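Side-chain contact in beta-glycosidase (Bacteroides caccae, PDB 6T2R), which is a family 16 glycoside hydrolase of a gut bacterium, probably an endo-acting O-glycanase that helps begin the breakdown of mucin: residues V160-H163 against Y164-T167. Residues are numbered along the deposited sequence; the frame is centred on the assembly and turned at random.
Sequences VHSH and YTYT
Ser162 and Thr165 form a capping box, a reciprocal exchange in which each side chain takes the backbone N-H of the other; here it starts the short helix 163-167 directly after strand 155-161 of this family 16 glycoside hydrolase. Followed outward from CB, the side chain of Thr165 divides at once. Its CB lies near Ser162 OG, and Thr165 CG2 continues alongside Ser162 OG, 3.5 Å away, while Thr165 OG1 turns back to the strand end and accepts from Ser162 N at 2.8 Å. A chi1 of 68° tucks Thr165 OG1 in over its own backbone, flanked by N and C, and so turns it toward the incoming chain, where Thr165 OG1 also touches His161 CA at 3.3 Å. The return bond runs from Thr165 N to Ser162 OG, 3.0 Å long and fairly straight at 162°; a weak, more bent one from Tyr164 N reaches the same oxygen. One hydroxyl thus caps Thr165 N well and Tyr164 N only weakly. Ser162 O continues the winding by accepting from Tyr166 N. Beyond the cap, the Tyr164 hydroxyl is hydrogen-bonded to Asn173 O, and the Tyr166 ring meets Trp138 edge-to-face. One turn apart, His163 and Thr167 are joined through a water lying in the plane of the imidazole at its edge, 2.7 Å from His163 ND1 and 2.5 Å from Thr167 OG1.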
# COMPACT_ATOMS: atom_id res chain seq x y z
N VAL A 160 -6.82 0.57 8.77
CA VAL A 160 -7.97 0.92 7.89
C VAL A 160 -8.41 2.32 8.30
O VAL A 160 -8.26 2.67 9.48
CB VAL A 160 -9.16 -0.07 7.92
CG1 VAL A 160 -8.73 -1.48 7.59
CG2 VAL A 160 -9.91 -0.09 9.26
N HIS A 161 -8.92 3.07 7.35
CA HIS A 161 -9.62 4.36 7.59
C HIS A 161 -10.96 4.32 6.86
O HIS A 161 -11.03 3.70 5.73
CB HIS A 161 -8.75 5.51 7.08
CG HIS A 161 -7.39 5.43 7.61
ND1 HIS A 161 -7.08 5.94 8.83
CD2 HIS A 161 -6.27 4.84 7.13
CE1 HIS A 161 -5.80 5.73 9.07
NE2 HIS A 161 -5.30 5.04 8.06
N SER A 162 -11.96 4.97 7.43
CA SER A 162 -13.32 5.02 6.86
C SER A 162 -14.06 6.26 7.36
O SER A 162 -13.56 6.93 8.23
CB SER A 162 -14.07 3.78 7.27
OG SER A 162 -14.28 3.76 8.69
N HIS A 163 -15.30 6.44 6.94
CA HIS A 163 -16.25 7.41 7.54
C HIS A 163 -16.33 7.15 9.04
O HIS A 163 -16.36 8.08 9.83
CB HIS A 163 -17.60 7.27 6.86
CG HIS A 163 -18.71 8.01 7.50
ND1 HIS A 163 -18.83 9.36 7.40
CD2 HIS A 163 -19.76 7.57 8.25
CE1 HIS A 163 -19.92 9.73 8.03
NE2 HIS A 163 -20.51 8.66 8.58
N TYR A 164 -16.35 5.88 9.42
CA TYR A 164 -16.59 5.45 10.81
C TYR A 164 -15.36 5.77 11.65
O TYR A 164 -15.55 6.35 12.71
CB TYR A 164 -16.96 3.96 10.78
CG TYR A 164 -17.29 3.31 12.10
CD1 TYR A 164 -16.30 2.69 12.84
CD2 TYR A 164 -18.60 3.22 12.56
CE1 TYR A 164 -16.59 2.02 14.01
CE2 TYR A 164 -18.90 2.57 13.74
CZ TYR A 164 -17.89 1.98 14.48
OH TYR A 164 -18.16 1.27 15.61
N THR A 165 -14.15 5.43 11.18
CA THR A 165 -12.92 5.62 11.96
C THR A 165 -12.56 7.10 11.99
O THR A 165 -12.10 7.55 13.04
CB THR A 165 -11.74 4.83 11.41
OG1 THR A 165 -11.37 5.39 10.14
CG2 THR A 165 -12.03 3.35 11.33
N TYR A 166 -12.66 7.78 10.87
CA TYR A 166 -12.12 9.15 10.68
C TYR A 166 -13.24 10.19 10.90
O TYR A 166 -13.14 10.99 11.82
CB TYR A 166 -11.47 9.29 9.31
CG TYR A 166 -10.81 10.62 9.08
CD1 TYR A 166 -9.51 10.88 9.50
CD2 TYR A 166 -11.50 11.63 8.41
CE1 TYR A 166 -8.92 12.12 9.26
CE2 TYR A 166 -10.92 12.87 8.18
CZ TYR A 166 -9.63 13.11 8.62
OH TYR A 166 -9.09 14.32 8.35
N THR A 167 -14.27 10.24 10.07
CA THR A 167 -15.32 11.28 10.21
C THR A 167 -16.08 11.14 11.55
O THR A 167 -16.26 12.17 12.22
CB THR A 167 -16.24 11.31 8.99
OG1 THR A 167 -15.43 11.31 7.81
CG2 THR A 167 -17.12 12.53 9.00
O HOH W 1 -16.91 10.57 5.91